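Local structure of beta-hexosaminidase (Neisseria gonorrhoeae, 6JTJ) at residues 74-79 and 113-118; 250-255 and 285-290. The protein probably removes terminal beta-1,4-linked N-acetylglucosamine from peptidoglycan fragments during cell-wall recycling, as a family 3 glycoside hydrolase of the NagZ type. All blocks are in the same frame, centred on the assembly; numbering follows the deposited sequence.

Interaction 1 of 2, residues 74-79 and 113-118; sequences LFRRNF and RFIEGF
Phe79, Phe114 and Phe118 form an aromatic cluster where two loops meet, one leaving strand 69-74 and the other strand 111-112 of this glycoside hydrolase family 3 domain. The Phe79 and Phe114 rings make an offset stack, planes 26° apart, and Phe114 CB sits almost on the normal of the Phe79 ring, 3.9 Å from its centroid. A chi1 of -177° swings the Phe79 ring away from its own backbone N and across to Phe114 CB. Phe118 completes the cluster, turning its edge toward the Phe79 face with centroids 5.7 Å apart. Flat, apolar rings suit this place, where Leu85 of helix 82-94 and Leu154 of helix 136-155 also touch Phe114.

Polar contacts lie beside the rings. Water 1 bridges Leu74 O and Arg113 NE, while the far end of Arg113 makes salt bridges to Asp105 of its own chain and to Glu219 and Asp221 of the second subunit; it is a predicted substrate-binding residue close to bound N-acetylglucosamine. Arg76 is long enough to reach Ile115, whose CG1 lies over one face of its guanidinium. Near that guanidinium's plane, Arg76 NE donates to Arg113 O, 2.8 Å away, with an N-H...O angle of 162°.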
loop_
_atom_site.group_PDB
_atom_site.type_symbol
_atom_site.label_atom_id
_atom_site.label_comp_id
_atom_site.label_asym_id
_atom_site.label_seq_id
_atom_site.Cartn_x
_atom_site.Cartn_y
_atom_site.Cartn_z
ATOM N N LEU C 74 1.115 18.761 4.061
ATOM C CA LEU C 74 2.464 18.521 4.539
ATOM C C LEU C 74 2.761 17.034 4.686
ATOM O O LEU C 74 1.855 16.202 4.810
ATOM C CB LEU C 74 2.681 19.209 5.884
ATOM C CG LEU C 74 2.531 20.737 5.869
ATOM C CD1 LEU C 74 2.645 21.291 7.275
ATOM C CD2 LEU C 74 3.567 21.389 4.960
ATOM N N PHE C 75 4.054 16.723 4.654
ATOM C CA PHE C 75 4.556 15.363 4.730
ATOM C C PHE C 75 5.717 15.321 5.709
ATOM O O PHE C 75 6.130 16.355 6.233
ATOM C CB PHE C 75 5.016 14.902 3.350
ATOM C CG PHE C 75 3.902 14.792 2.356
ATOM C CD1 PHE C 75 3.071 13.695 2.356
ATOM C CD2 PHE C 75 3.674 15.802 1.436
ATOM C CE1 PHE C 75 2.052 13.587 1.445
ATOM C CE2 PHE C 75 2.648 15.709 0.527
ATOM C CZ PHE C 75 1.840 14.591 0.526
ATOM N N ARG C 76 6.262 14.126 5.938
ATOM C CA ARG C 76 7.361 13.972 6.879
ATOM C C ARG C 76 8.593 14.809 6.489
ATOM O O ARG C 76 9.290 15.289 7.354
ATOM C CB ARG C 76 7.756 12.507 7.037
ATOM C CG ARG C 76 8.824 12.279 8.103
ATOM C CD ARG C 76 8.987 10.819 8.472
ATOM N NE ARG C 76 7.839 10.298 9.220
ATOM C CZ ARG C 76 7.699 9.029 9.600
ATOM N NH1 ARG C 76 8.651 8.133 9.337
ATOM N NH2 ARG C 76 6.600 8.639 10.242
ATOM N N ARG C 77 8.841 14.973 5.193
ATOM C CA ARG C 77 9.980 15.768 4.711
ATOM C C ARG C 77 9.879 17.247 5.085
ATOM O O ARG C 77 10.862 17.977 4.991
ATOM C CB ARG C 77 10.117 15.664 3.187
ATOM C CG ARG C 77 8.965 16.283 2.421
ATOM C CD ARG C 77 9.237 16.309 0.933
ATOM N NE ARG C 77 8.263 17.179 0.277
ATOM C CZ ARG C 77 7.125 16.768 -0.271
ATOM N NH1 ARG C 77 6.801 15.477 -0.290
ATOM N NH2 ARG C 77 6.312 17.651 -0.832
ATOM N N ASN C 78 8.696 17.681 5.504
ATOM C CA ASN C 78 8.492 19.053 5.945
ATOM C C ASN C 78 8.644 19.202 7.449
ATOM O O ASN C 78 8.392 20.283 7.988
ATOM C CB ASN C 78 7.103 19.535 5.541
ATOM C CG ASN C 78 6.832 19.361 4.077
ATOM O OD1 ASN C 78 5.876 18.689 3.688
ATOM N ND2 ASN C 78 7.672 19.963 3.235
ATOM N N PHE C 79 9.065 18.140 8.135
ATOM C CA PHE C 79 9.081 18.157 9.586
ATOM C C PHE C 79 10.463 17.867 10.155
ATOM O O PHE C 79 11.045 16.809 9.908
ATOM C CB PHE C 79 8.102 17.144 10.152
ATOM C CG PHE C 79 8.011 17.167 11.641
ATOM C CD1 PHE C 79 7.412 18.234 12.278
ATOM C CD2 PHE C 79 8.515 16.125 12.406
ATOM C CE1 PHE C 79 7.303 18.271 13.657
ATOM C CE2 PHE C 79 8.408 16.147 13.780
ATOM C CZ PHE C 79 7.804 17.228 14.407
ATOM N N ARG C 113 2.840 11.291 9.980
ATOM C CA ARG C 113 3.979 11.987 9.375
ATOM C C ARG C 113 4.983 12.498 10.394
ATOM O O ARG C 113 6.191 12.370 10.208
ATOM C CB ARG C 113 3.508 13.172 8.522
ATOM C CG ARG C 113 2.556 12.834 7.396
ATOM C CD ARG C 113 3.004 11.643 6.561
ATOM N NE ARG C 113 2.048 11.419 5.481
ATOM C CZ ARG C 113 1.812 10.246 4.888
ATOM N NH1 ARG C 113 2.461 9.144 5.251
ATOM N NH2 ARG C 113 0.898 10.174 3.929
ATOM N N PHE C 114 4.467 13.061 11.469
ATOM C CA PHE C 114 5.276 13.797 12.424
ATOM C C PHE C 114 5.406 12.961 13.688
ATOM O O PHE C 114 4.429 12.735 14.393
ATOM C CB PHE C 114 4.636 15.157 12.789
ATOM C CG PHE C 114 4.249 16.004 11.623
ATOM C CD1 PHE C 114 4.924 15.942 10.422
ATOM C CD2 PHE C 114 3.187 16.880 11.734
ATOM C CE1 PHE C 114 4.556 16.750 9.359
ATOM C CE2 PHE C 114 2.815 17.695 10.674
ATOM C CZ PHE C 114 3.496 17.627 9.487
ATOM N N ILE C 115 6.626 12.529 13.983
ATOM C CA ILE C 115 6.860 11.596 15.078
ATOM C C ILE C 115 7.474 12.304 16.290
ATOM O O ILE C 115 6.869 12.326 17.358
ATOM C CB ILE C 115 7.776 10.450 14.617
ATOM C CG1 ILE C 115 7.096 9.664 13.500
ATOM C CG2 ILE C 115 8.159 9.543 15.776
ATOM C CD1 ILE C 115 5.758 9.028 13.855
ATOM N N GLU C 116 8.658 12.891 16.117
ATOM C CA GLU C 116 9.390 13.470 17.249
ATOM C C GLU C 116 8.640 14.642 17.869
ATOM O O GLU C 116 8.279 15.586 17.182
ATOM C CB GLU C 116 10.789 13.914 16.825
ATOM C CG GLU C 116 11.668 14.343 18.000
ATOM C CD GLU C 116 12.936 15.077 17.587
ATOM O OE1 GLU C 116 13.944 15.035 18.344
ATOM O OE2 GLU C 116 12.926 15.722 16.520
ATOM N N GLY C 117 8.384 14.558 19.171
ATOM C CA GLY C 117 7.670 15.602 19.889
ATOM C C GLY C 117 6.167 15.412 19.907
ATOM O O GLY C 117 5.454 16.191 20.545
ATOM N N PHE C 118 5.676 14.362 19.239
ATOM C CA PHE C 118 4.245 14.046 19.211
ATOM C C PHE C 118 4.017 12.770 19.984
ATOM O O PHE C 118 4.900 11.918 20.056
ATOM C CB PHE C 118 3.765 13.863 17.745
ATOM C CG PHE C 118 3.537 15.154 17.015
ATOM C CD1 PHE C 118 4.593 15.851 16.461
ATOM C CD2 PHE C 118 2.251 15.668 16.875
ATOM C CE1 PHE C 118 4.385 17.052 15.809
ATOM C CE2 PHE C 118 2.029 16.865 16.208
ATOM C CZ PHE C 118 3.095 17.562 15.680
HETATM O O HOH W 1 0.489 13.712 5.036
#

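Interaction 2 of 2, residues 250-255 and 285-290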
loop_
_atom_site.group_PDB
_atom_site.type_symbol
_atom_site.label_atom_id
_atom_site.label_comp_id
_atom_site.label_asym_id
_atom_site.label_seq_id
_atom_site.Cartn_x
_atom_site.Cartn_y
_atom_site.Cartn_z
ATOM N N GLU C 250 -23.506 13.301 10.222
ATOM C CA GLU C 250 -22.982 13.879 11.452
ATOM C C GLU C 250 -21.896 14.921 11.275
ATOM O O GLU C 250 -21.150 15.202 12.218
ATOM C CB GLU C 250 -22.486 12.758 12.367
ATOM C CG GLU C 250 -23.596 11.796 12.781
ATOM C CD GLU C 250 -24.690 12.478 13.572
ATOM O OE1 GLU C 250 -24.347 13.269 14.476
ATOM O OE2 GLU C 250 -25.882 12.257 13.252
ATOM N N GLY C 251 -21.783 15.506 10.084
ATOM C CA GLY C 251 -20.942 16.711 9.915
ATOM C C GLY C 251 -19.517 16.529 9.397
ATOM O O GLY C 251 -18.707 17.443 9.480
ATOM N N MET C 252 -19.215 15.365 8.818
ATOM C CA MET C 252 -17.908 15.133 8.189
ATOM C C MET C 252 -17.608 16.228 7.168
ATOM O O MET C 252 -18.466 16.553 6.349
ATOM C CB MET C 252 -17.914 13.757 7.516
ATOM C CG MET C 252 -16.638 13.395 6.778
ATOM S SD MET C 252 -16.644 11.669 6.228
ATOM C CE MET C 252 -18.071 11.625 5.159
ATOM N N ALA C 253 -16.399 16.777 7.208
ATOM C CA ALA C 253 -16.049 17.951 6.386
ATOM C C ALA C 253 -15.598 17.635 4.977
ATOM O O ALA C 253 -15.730 18.457 4.080
ATOM C CB ALA C 253 -14.968 18.758 7.065
ATOM N N ALA C 254 -15.043 16.439 4.790
ATOM C CA ALA C 254 -14.441 16.094 3.529
ATOM C C ALA C 254 -14.386 14.598 3.335
ATOM O O ALA C 254 -14.542 13.810 4.280
ATOM C CB ALA C 254 -13.037 16.651 3.476
ATOM N N VAL C 255 -14.110 14.233 2.103
ATOM C CA VAL C 255 -13.957 12.847 1.692
ATOM C C VAL C 255 -12.773 12.772 0.722
ATOM O O VAL C 255 -12.543 13.722 -0.047
ATOM C CB VAL C 255 -15.281 12.414 1.060
ATOM C CG1 VAL C 255 -15.085 11.433 -0.061
ATOM C CG2 VAL C 255 -16.221 11.864 2.129
ATOM N N ILE C 285 -26.674 10.729 -1.070
ATOM C CA ILE C 285 -26.224 10.781 0.313
ATOM C C ILE C 285 -26.444 12.163 0.945
ATOM O O ILE C 285 -26.600 12.268 2.164
ATOM C CB ILE C 285 -24.747 10.318 0.444
ATOM C CG1 ILE C 285 -24.664 8.833 0.102
ATOM C CG2 ILE C 285 -24.187 10.573 1.841
ATOM C CD1 ILE C 285 -23.271 8.308 -0.123
ATOM N N GLY C 286 -26.430 13.213 0.138
ATOM C CA GLY C 286 -26.647 14.574 0.644
ATOM C C GLY C 286 -25.411 15.244 1.206
ATOM O O GLY C 286 -25.511 16.220 1.948
ATOM N N PHE C 287 -24.231 14.742 0.845
ATOM C CA PHE C 287 -22.983 15.283 1.379
ATOM C C PHE C 287 -22.726 16.688 0.829
ATOM O O PHE C 287 -22.743 16.902 -0.376
ATOM C CB PHE C 287 -21.817 14.330 1.027
ATOM C CG PHE C 287 -20.476 14.810 1.481
ATOM C CD1 PHE C 287 -20.188 14.946 2.834
ATOM C CD2 PHE C 287 -19.487 15.125 0.559
ATOM C CE1 PHE C 287 -18.919 15.367 3.254
ATOM C CE2 PHE C 287 -18.227 15.542 0.969
ATOM C CZ PHE C 287 -17.950 15.681 2.317
ATOM N N LYS C 288 -22.435 17.623 1.716
ATOM C CA LYS C 288 -22.175 19.004 1.329
ATOM C C LYS C 288 -20.747 19.476 1.522
ATOM O O LYS C 288 -20.446 20.638 1.280
ATOM C CB LYS C 288 -23.113 19.936 2.113
ATOM C CG LYS C 288 -24.588 19.564 1.961
ATOM C CD LYS C 288 -25.443 20.786 2.164
ATOM C CE LYS C 288 -26.921 20.456 2.196
ATOM N NZ LYS C 288 -27.274 19.582 1.043
ATOM N N GLY C 289 -19.856 18.593 1.958
ATOM C CA GLY C 289 -18.491 18.988 2.230
ATOM C C GLY C 289 -17.579 18.917 1.026
ATOM O O GLY C 289 -18.019 18.850 -0.112
ATOM N N VAL C 290 -16.279 18.941 1.302
ATOM C CA VAL C 290 -15.252 18.883 0.259
ATOM C C VAL C 290 -15.114 17.474 -0.297
ATOM O O VAL C 290 -15.040 16.488 0.451
ATOM C CB VAL C 290 -13.867 19.284 0.811
ATOM C CG1 VAL C 290 -12.745 18.915 -0.157
ATOM C CG2 VAL C 290 -13.854 20.757 1.139
#
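Two backbone hydrogen bonds hold Val290 against the start of strand 254-257: Val290 N donates to Ala253 O at 2.9 Å, and Val255 N donates to Val290 O, also at 2.9 Å. Val290 thus uses both its N-H and its carbonyl on residues flanking Ala254, the pattern of a parallel beta bridge between Ala254 and Val290. The bond from Val255 N is the more bent of the two, 142° against 158° at the hydrogen. Weaker CA-H...O contacts supplement the pair, from Gly289 CA to Ala253 O and, at 3.2 Å, from Ala254 CA to Val290 O. Gly289, with no side chain, lets Ala253 O come this near.

Ala254 and Val290 face the same side of the sheet, their CB atoms 3.8 Å apart, and the small methyl of Ala254 is consistent with this close approach. Phe287 packs beside the bridge. Its CG is anti to the backbone N (chi1 178°), which carries the ring forward over the chain that follows: Gly289 N lies 3.4 Å above the centre of one face, whereas Val255 CG2 sits toward the rim of the other. The ring edge meets Met252 O, 3.3 Å from Phe287 CE1, and its CZ approaches Ala254 CA. Met252 brings its flexible CE end loosely toward Phe287 CE1.

Each segment follows a helix. Helix 242-249 ends in a Schellman motif with Gly251 at the positive-phi C-prime position, and Gly286, also of positive phi, follows helix 274-284, which lies in the beta-alpha-beta crossover from strand 254-257 to 290-295 in the barrel-type fold of family 3 enzymes. Strand 254-257 is flanked by parallel strands 208-212 and 290-295, Met252 reaches Gln197 of helix 186-202, and Phe287 touches Ser248 of helix 242-249.

Interactions 1 and 2 lie on opposite sides of the chain's centre, their own centres 27 Å apart and their nearest atoms about 14 Å apart, without touching. Both segments of interaction 1 precede those of interaction 2 in the sequence, and all four fall within the family 3 N-terminal domain. Their relation to the sugar site differs. Residues 113-118 supply Arg113, whose side chain comes about 4 Å from a bound N-acetylglucosamine, whereas in 250-255 the side chain of Ala254 remains about 10 Å from one. The side chain of Val255 is about 7 Å from that of Lys210 and about 10 Å from that of Asp294, the predicted nucleophile on strand 290-295.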